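PDB 5J72: putative N-acetylmuramoyl-L-alanine amidase,autolysin cwp6 from Peptoclostridium difficile, which probably hydrolyses the N-acetylmuramoyl-L-alanine amide bond of peptidoglycan as a zinc-dependent cell wall autolysin that also carries three cell-wall-binding CWB2 modules. Local coordinates for residues S77-I80 with E85-V88; E146-G151 with K201-S206; L176-D181 with L383-K388. One frame throughout, in Å; residues are numbered along the deposited sequence.

Interaction 1: S77-I80 with E85-V88; sequences SIKI and EQKV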
loop_
_atom_site.group_PDB
_atom_site.type_symbol
_atom_site.label_atom_id
_atom_site.label_comp_id
_atom_site.label_asym_id
_atom_site.label_seq_id
_atom_site.Cartn_x
_atom_site.Cartn_y
_atom_site.Cartn_z
ATOM N N SER A 77 -30.220 8.962 20.027
ATOM C CA SER A 77 -30.764 8.144 21.081
ATOM C C SER A 77 -30.487 6.688 20.879
ATOM O O SER A 77 -30.095 6.239 19.799
ATOM C CB SER A 77 -32.304 8.330 21.121
ATOM O OG SER A 77 -32.896 7.857 19.911
ATOM N N ILE A 78 -30.697 5.915 21.955
ATOM C CA ILE A 78 -30.597 4.464 21.870
ATOM C C ILE A 78 -31.858 3.897 22.449
ATOM O O ILE A 78 -32.235 4.277 23.570
ATOM C CB ILE A 78 -29.376 3.950 22.705
ATOM C CG1 ILE A 78 -28.084 4.446 22.074
ATOM C CG2 ILE A 78 -29.428 2.406 22.741
ATOM C CD1 ILE A 78 -26.788 4.069 22.900
ATOM N N LYS A 79 -32.521 2.997 21.718
ATOM C CA LYS A 79 -33.715 2.396 22.246
ATOM C C LYS A 79 -33.360 0.944 22.619
ATOM O O LYS A 79 -32.791 0.241 21.777
ATOM C CB LYS A 79 -34.851 2.350 21.168
ATOM C CG LYS A 79 -36.120 1.639 21.717
ATOM C CD LYS A 79 -37.361 1.849 20.785
ATOM C CE LYS A 79 -38.474 0.901 21.118
ATOM N NZ LYS A 79 -39.721 1.275 20.379
ATOM N N ILE A 80 -33.682 0.532 23.834
ATOM C CA ILE A 80 -33.411 -0.840 24.279
ATOM C C ILE A 80 -34.634 -1.680 24.009
ATOM O O ILE A 80 -35.697 -1.418 24.574
ATOM C CB ILE A 80 -33.045 -0.767 25.758
ATOM C CG1 ILE A 80 -31.793 0.155 25.913
ATOM C CG2 ILE A 80 -32.805 -2.189 26.316
ATOM C CD1 ILE A 80 -31.537 0.618 27.380
ATOM N N GLU A 85 -40.305 -4.701 28.361
ATOM C CA GLU A 85 -40.127 -3.278 28.560
ATOM C C GLU A 85 -39.129 -2.706 27.557
ATOM O O GLU A 85 -38.146 -3.372 27.212
ATOM C CB GLU A 85 -39.619 -3.011 29.964
ATOM C CG GLU A 85 -39.556 -1.544 30.294
ATOM C CD GLU A 85 -39.019 -1.322 31.703
ATOM O OE1 GLU A 85 -37.793 -1.528 31.901
ATOM O OE2 GLU A 85 -39.829 -0.953 32.601
ATOM N N GLN A 86 -39.390 -1.485 27.069
ATOM C CA GLN A 86 -38.463 -0.851 26.154
ATOM C C GLN A 86 -38.060 0.426 26.845
ATOM O O GLN A 86 -38.910 1.060 27.488
ATOM C CB GLN A 86 -39.120 -0.586 24.797
ATOM C CG GLN A 86 -39.500 -1.904 24.103
ATOM C CD GLN A 86 -40.823 -2.486 24.635
ATOM O OE1 GLN A 86 -40.900 -3.677 24.990
ATOM N NE2 GLN A 86 -41.877 -1.695 24.709
ATOM N N LYS A 87 -36.849 0.789 26.796
ATOM C CA LYS A 87 -36.426 2.005 27.450
ATOM C C LYS A 87 -35.710 2.813 26.390
ATOM O O LYS A 87 -35.016 2.207 25.577
ATOM C CB LYS A 87 -35.489 1.627 28.619
ATOM C CG LYS A 87 -34.783 2.814 29.246
ATOM C CD LYS A 87 -33.969 2.343 30.512
ATOM C CE LYS A 87 -33.366 3.489 31.211
ATOM N NZ LYS A 87 -34.417 4.404 31.752
ATOM N N VAL A 88 -35.863 4.129 26.376
ATOM C CA VAL A 88 -35.166 4.935 25.384
ATOM C C VAL A 88 -34.286 5.898 26.093
ATOM O O VAL A 88 -34.735 6.598 27.023
ATOM C CB VAL A 88 -36.185 5.721 24.512
ATOM C CG1 VAL A 88 -35.480 6.732 23.609
ATOM C CG2 VAL A 88 -37.012 4.727 23.675
#

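Interaction 2: E146-G151 with K201-S206; sequences EISKQG and KRLNPS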
loop_
_atom_site.group_PDB
_atom_site.type_symbol
_atom_site.label_atom_id
_atom_site.label_comp_id
_atom_site.label_asym_id
_atom_site.label_seq_id
_atom_site.Cartn_x
_atom_site.Cartn_y
_atom_site.Cartn_z
ATOM N N GLU A 146 -3.147 13.147 14.747
ATOM C CA GLU A 146 -4.353 13.292 13.944
ATOM C C GLU A 146 -4.968 11.939 13.637
ATOM O O GLU A 146 -6.175 11.845 13.475
ATOM C CB GLU A 146 -4.070 14.035 12.636
ATOM C CG GLU A 146 -3.631 15.484 12.904
ATOM C CD GLU A 146 -4.734 16.259 13.693
ATOM O OE1 GLU A 146 -4.439 16.806 14.778
ATOM O OE2 GLU A 146 -5.880 16.271 13.238
ATOM N N ILE A 147 -4.131 10.891 13.542
ATOM C CA ILE A 147 -4.637 9.541 13.267
ATOM C C ILE A 147 -5.440 9.041 14.499
ATOM O O ILE A 147 -6.503 8.435 14.373
ATOM C CB ILE A 147 -3.430 8.636 12.948
ATOM C CG1 ILE A 147 -2.865 8.967 11.515
ATOM C CG2 ILE A 147 -3.895 7.144 12.941
ATOM C CD1 ILE A 147 -1.448 8.316 11.299
ATOM N N SER A 148 -4.879 9.269 15.650
ATOM C CA SER A 148 -5.472 8.907 16.943
ATOM C C SER A 148 -6.878 9.579 17.090
ATOM O O SER A 148 -7.873 8.928 17.426
ATOM C CB SER A 148 -4.493 9.387 18.057
ATOM O OG SER A 148 -5.117 9.087 19.302
ATOM N N LYS A 149 -6.973 10.870 16.768
ATOM C CA LYS A 149 -8.275 11.600 16.848
ATOM C C LYS A 149 -9.246 11.082 15.883
ATOM O O LYS A 149 -10.449 11.098 16.130
ATOM C CB LYS A 149 -8.046 13.083 16.573
ATOM C CG LYS A 149 -7.400 13.722 17.763
ATOM C CD LYS A 149 -7.031 15.192 17.474
ATOM C CE LYS A 149 -6.444 15.754 18.760
ATOM N NZ LYS A 149 -5.966 17.180 18.638
ATOM N N GLN A 150 -8.773 10.602 14.736
ATOM C CA GLN A 150 -9.704 10.038 13.762
ATOM C C GLN A 150 -10.304 8.735 14.183
ATOM O O GLN A 150 -11.528 8.553 14.053
ATOM C CB GLN A 150 -8.965 9.819 12.398
ATOM C CG GLN A 150 -9.896 9.381 11.263
ATOM C CD GLN A 150 -10.911 10.476 10.911
ATOM O OE1 GLN A 150 -10.680 11.676 11.166
ATOM N NE2 GLN A 150 -12.015 10.063 10.259
ATOM N N GLY A 151 -9.509 7.766 14.688
ATOM C CA GLY A 151 -10.148 6.482 14.978
ATOM C C GLY A 151 -10.528 6.295 16.452
ATOM O O GLY A 151 -11.218 5.327 16.821
ATOM N N LYS A 201 -3.304 12.765 27.257
ATOM C CA LYS A 201 -4.317 13.281 28.202
ATOM C C LYS A 201 -5.745 13.220 27.626
ATOM O O LYS A 201 -6.712 12.832 28.321
ATOM C CB LYS A 201 -4.023 14.780 28.529
ATOM C CG LYS A 201 -2.791 14.897 29.448
ATOM C CD LYS A 201 -2.537 16.444 29.783
ATOM C CE LYS A 201 -1.439 16.659 30.830
ATOM N NZ LYS A 201 -1.837 16.227 32.237
ATOM N N ARG A 202 -5.875 13.589 26.371
ATOM C CA ARG A 202 -7.205 13.588 25.732
ATOM C C ARG A 202 -7.792 12.168 25.658
ATOM O O ARG A 202 -8.986 12.008 25.901
ATOM C CB ARG A 202 -7.085 14.143 24.272
ATOM C CG ARG A 202 -8.459 14.572 23.709
ATOM C CD ARG A 202 -8.383 14.805 22.169
ATOM N NE ARG A 202 -8.042 13.579 21.445
ATOM C CZ ARG A 202 -8.921 12.608 21.212
ATOM N NH1 ARG A 202 -8.536 11.497 20.601
ATOM N NH2 ARG A 202 -10.200 12.744 21.597
ATOM N N LEU A 203 -6.964 11.169 25.320
ATOM C CA LEU A 203 -7.462 9.760 25.193
ATOM C C LEU A 203 -7.835 9.167 26.544
ATOM O O LEU A 203 -8.564 8.171 26.556
ATOM C CB LEU A 203 -6.357 8.826 24.594
ATOM C CG LEU A 203 -6.048 9.182 23.120
ATOM C CD1 LEU A 203 -4.753 8.530 22.661
ATOM C CD2 LEU A 203 -7.169 8.667 22.232
ATOM N N ASN A 204 -7.282 9.715 27.633
ATOM C CA ASN A 204 -7.498 9.249 29.028
ATOM C C ASN A 204 -7.304 7.702 29.156
ATOM O O ASN A 204 -8.197 6.973 29.585
ATOM C CB ASN A 204 -8.877 9.596 29.498
ATOM C CG ASN A 204 -8.891 9.456 31.077
ATOM O OD1 ASN A 204 -7.896 9.849 31.733
ATOM N ND2 ASN A 204 -9.854 8.891 31.638
ATOM N N PRO A 205 -6.167 7.192 28.725
ATOM C CA PRO A 205 -5.975 5.734 28.828
ATOM C C PRO A 205 -5.710 5.305 30.261
ATOM O O PRO A 205 -5.338 6.130 31.107
ATOM C CB PRO A 205 -4.710 5.503 27.976
ATOM C CG PRO A 205 -3.929 6.792 28.175
ATOM C CD PRO A 205 -4.997 7.880 28.178
ATOM N N SER A 206 -5.845 4.031 30.502
ATOM C CA SER A 206 -5.505 3.374 31.793
ATOM C C SER A 206 -4.122 2.730 31.637
ATOM O O SER A 206 -3.430 2.499 32.627
ATOM C CB SER A 206 -6.451 2.186 32.034
ATOM O OG SER A 206 -7.718 2.670 32.396
#

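Interaction 3: L176-D181 with L383-K388; sequences LASTYD and LAAKLK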
loop_
_atom_site.group_PDB
_atom_site.type_symbol
_atom_site.label_atom_id
_atom_site.label_comp_id
_atom_site.label_asym_id
_atom_site.label_seq_id
_atom_site.Cartn_x
_atom_site.Cartn_y
_atom_site.Cartn_z
ATOM N N LEU A 176 -0.465 -5.860 17.229
ATOM C CA LEU A 176 -0.778 -5.811 18.674
ATOM C C LEU A 176 -1.666 -4.589 18.961
ATOM O O LEU A 176 -2.627 -4.700 19.710
ATOM C CB LEU A 176 0.521 -5.670 19.444
ATOM C CG LEU A 176 0.297 -5.607 21.010
ATOM C CD1 LEU A 176 -0.468 -6.878 21.478
ATOM C CD2 LEU A 176 1.677 -5.598 21.694
ATOM N N ALA A 177 -1.305 -3.392 18.413
ATOM C CA ALA A 177 -2.189 -2.240 18.595
ATOM C C ALA A 177 -3.591 -2.568 18.101
ATOM O O ALA A 177 -4.563 -2.149 18.742
ATOM C CB ALA A 177 -1.650 -1.019 17.826
ATOM N N SER A 178 -3.708 -3.335 17.008
ATOM C CA SER A 178 -5.019 -3.696 16.481
ATOM C C SER A 178 -5.722 -4.670 17.410
ATOM O O SER A 178 -6.951 -4.599 17.573
ATOM C CB SER A 178 -4.906 -4.345 15.097
ATOM O OG SER A 178 -4.052 -3.553 14.266
ATOM N N THR A 179 -4.962 -5.592 18.032
ATOM C CA THR A 179 -5.585 -6.515 18.967
ATOM C C THR A 179 -6.139 -5.737 20.185
ATOM O O THR A 179 -7.208 -6.090 20.701
ATOM C CB THR A 179 -4.512 -7.536 19.455
ATOM O OG1 THR A 179 -4.152 -8.331 18.296
ATOM C CG2 THR A 179 -5.053 -8.449 20.544
ATOM N N TYR A 180 -5.410 -4.697 20.628
ATOM C CA TYR A 180 -5.901 -3.849 21.721
ATOM C C TYR A 180 -6.958 -2.820 21.232
ATOM O O TYR A 180 -7.632 -2.202 22.064
ATOM C CB TYR A 180 -4.779 -2.957 22.242
ATOM C CG TYR A 180 -3.593 -3.625 22.906
ATOM C CD1 TYR A 180 -3.743 -4.803 23.628
ATOM C CD2 TYR A 180 -2.339 -3.050 22.851
ATOM C CE1 TYR A 180 -2.657 -5.390 24.282
ATOM C CE2 TYR A 180 -1.247 -3.620 23.508
ATOM C CZ TYR A 180 -1.421 -4.783 24.219
ATOM O OH TYR A 180 -0.322 -5.265 24.862
ATOM N N ASP A 181 -7.034 -2.601 19.927
ATOM C CA ASP A 181 -7.880 -1.545 19.306
ATOM C C ASP A 181 -7.377 -0.219 19.918
ATOM O O ASP A 181 -8.096 0.531 20.562
ATOM C CB ASP A 181 -9.392 -1.794 19.554
ATOM C CG ASP A 181 -10.293 -0.805 18.790
ATOM O OD1 ASP A 181 -9.781 -0.116 17.839
ATOM O OD2 ASP A 181 -11.489 -0.713 19.140
ATOM N N LEU A 383 -5.104 2.252 12.363
ATOM C CA LEU A 383 -6.328 2.815 11.738
ATOM C C LEU A 383 -6.682 2.067 10.497
ATOM O O LEU A 383 -7.855 1.714 10.281
ATOM C CB LEU A 383 -6.092 4.332 11.420
ATOM C CG LEU A 383 -7.353 4.972 10.701
ATOM C CD1 LEU A 383 -8.564 5.000 11.655
ATOM C CD2 LEU A 383 -6.978 6.438 10.293
ATOM N N ALA A 384 -5.662 1.736 9.660
ATOM C CA ALA A 384 -5.928 0.924 8.461
ATOM C C ALA A 384 -6.544 -0.440 8.912
ATOM O O ALA A 384 -7.493 -0.980 8.345
ATOM C CB ALA A 384 -4.573 0.680 7.731
ATOM N N ALA A 385 -5.983 -1.009 9.999
ATOM C CA ALA A 385 -6.521 -2.304 10.463
ATOM C C ALA A 385 -8.015 -2.150 10.949
ATOM O O ALA A 385 -8.839 -2.988 10.650
ATOM C CB ALA A 385 -5.703 -2.769 11.651
ATOM N N LYS A 386 -8.302 -1.104 11.697
ATOM C CA LYS A 386 -9.685 -0.822 12.203
ATOM C C LYS A 386 -10.665 -0.674 10.976
ATOM O O LYS A 386 -11.757 -1.224 10.954
ATOM C CB LYS A 386 -9.640 0.521 12.983
ATOM C CG LYS A 386 -11.043 0.906 13.574
ATOM C CD LYS A 386 -10.889 2.216 14.397
ATOM C CE LYS A 386 -12.277 2.728 14.833
ATOM N NZ LYS A 386 -12.917 1.862 15.881
ATOM N N LEU A 387 -10.233 0.055 9.976
ATOM C CA LEU A 387 -11.042 0.279 8.752
ATOM C C LEU A 387 -11.044 -0.922 7.799
ATOM O O LEU A 387 -11.814 -0.925 6.817
ATOM C CB LEU A 387 -10.459 1.494 7.984
ATOM C CG LEU A 387 -10.458 2.799 8.777
ATOM C CD1 LEU A 387 -9.758 3.921 7.943
ATOM C CD2 LEU A 387 -11.987 3.156 9.134
ATOM N N LYS A 388 -10.189 -1.945 8.063
ATOM C CA LYS A 388 -10.020 -3.146 7.243
ATOM C C LYS A 388 -9.694 -2.695 5.791
ATOM O O LYS A 388 -10.346 -3.148 4.823
ATOM C CB LYS A 388 -11.236 -4.061 7.332
ATOM C CG LYS A 388 -11.507 -4.496 8.814
ATOM C CD LYS A 388 -12.681 -5.498 8.794
ATOM C CE LYS A 388 -13.115 -6.066 10.151
ATOM N NZ LYS A 388 -11.958 -6.508 10.938
HETATM O O HOH W 1 -11.387 2.486 18.277
#

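Interaction 1: S77-I80 with E85-V88
Ile80 and Lys87 face each other as the hydrogen-bonded pair of an antiparallel beta hairpin formed by strands 72-82 and 86-89 in the N-terminal domain. Ile80 N donates to Lys87 O at 2.8 Å. The return bond, Lys87 N to Ile80 O, is weak at 3.3 Å. Ile80 O is also met by the CA of Gln86 at 3.2 Å, a CA-H...O contact; a similar, longer one joins the CA of Val88 to Ile78 O. One residue along, Lys79 and Val88 make the non-hydrogen-bonded pair, their CA atoms 4.3 Å apart, and the ladder resumes beyond them where Ile78 bonds to Leu89. On its other edge the strand is held by Asn36 and Thr34 of strand 30-39, which bond to the backbones of Ser77 and Lys79.

The two faces differ. On that of Ile80 and Lys87, the isoleucine is buried and also leans on Ala30, while Ile78 reaches Ile33; the lysine carries its end away from the hairpin. The face of Lys79 and Val88 is exposed. There CG of Lys79 stands anti to its own N (chi1 177°) and the chain runs straight on, drawing its methylenes obliquely over the valine and then alongside Gln86. Lys79 CE comes to 4.0 Å from Gln86 CB, and Lys79 CG lies 3.8 Å from Val88 CG2, the methyl that sits beside the valine's own backbone N.

Interaction 2: E146-G151 with K201-S206
The Arg202 guanidinium meets Lys149 and Ser148 at a slant. Lys149 CG, 3.7 Å from Arg202 NE, and the more distant Ser148 O both lie oblique to its plane. The lysine chain is extended and crosses the arginine, touching it through aliphatic carbon: Lys149 CE stands 3.8 Å from Arg202 NE, while the ammonium nitrogen Lys149 NZ remains 5.0 Å from Arg202 NE. A bend at chi3 (63°) turns the guanidinium out of the line of the arginine's methylenes and toward the end of helix 140-151, where NH1 and NH2 bond to the carbonyl oxygens of Trp152 and Lys153.

Helices 140-151 and 194-203 belong to the first CWB2 domain, and the contact joins them near their C-terminal ends; Leu203 meanwhile rests on Val159 of the domain's parallel sheet. Ser148 and Leu203 form the buried half of the contact, whereas Lys149 and Arg202 are partly exposed. With OG anti to the backbone N (chi1 177°), the serine hydroxyl lies against the leucine side chain: Ser148 OG faces its two methyls, 3.4 Å from Leu203 CD1 and 3.6 Å from Leu203 CD2. Its polar partner is Glu199, whose OE2 hydrogen-bonds to Ser148 OG and forms a salt bridge with Arg202 NH1, tying the buried hydroxyl and the arginine to one carboxylate oxygen.

Interaction 3: L176-D181 with L383-K388
Asp181 and Lys386 are joined through a water where helix 174-180 of the first CWB2 domain meets helix 375-387 of the third. Their charged atoms are too far apart for a salt bridge, with Asp181 OD1 and Lys386 NZ separated by 4.2 Å. The water closes the gap, donating to Asp181 OD1 at 3.1 Å and accepting from Lys386 NZ at 2.9 Å. The lysine is extended as far as CE and then bends at chi4 (70°), which swings NZ round to the aspartate. Lys386 NZ bonds to Leu7 O as well, so the ammonium group also ties helix 375-387 to strand 3-7 of the N-terminal domain.

Asn6 of that strand, a calcium ligand in crystal structures of this protein, touches both Asp181 and Lys386, and a bound calcium ion lies about 4 Å from the Asp181 side chain. The nearby positive ion would be expected to keep the aspartate ionised.

Beside this polar pair the helices come together on small residues. Ser178 faces Ala385, with their CA atoms 6.4 Å apart. The serine was modelled in two conformers, so the short approach of its OG to Ala385 CB is doubtful; in one of them OG bonds to Thr174 O in its own helix.

Both helices stop here in Schellman motifs, with positive phi at Asp181 and Lys388. The first turn places Asp181 just off the end of helix 174-180, with its own N returning weakly to Ser178 O. This sets the carboxylate within reach of the water that leads to the lysine. In the second Schellman turn, which follows directly on Lys386 and Leu387, Lys388 N reaches back 3.1 Å to Ala385 O.

Overall arrangement
Interaction 1 lies apart, at the outer part of the N-terminal domain, its nearest atoms about 17 Å from interaction 2 and 16 Å from interaction 3; a backbone ladder carries it, one side holding the buried Ile80, the other solvent-exposed. Interactions 2 and 3 are partly buried and sit side by side, centres about 14 Å apart, and neither has a direct hydrogen bond between its segments. Interaction 2 works inside one CWB2 domain through a hydroxyl against leucine methyls and a lysine chain crossing a guanidinium, whereas interaction 3 links two such domains through water and small residues. They touch directly: Gly151 O packs 3.4 Å from Lys386 CE, and Ile147 meets Leu383.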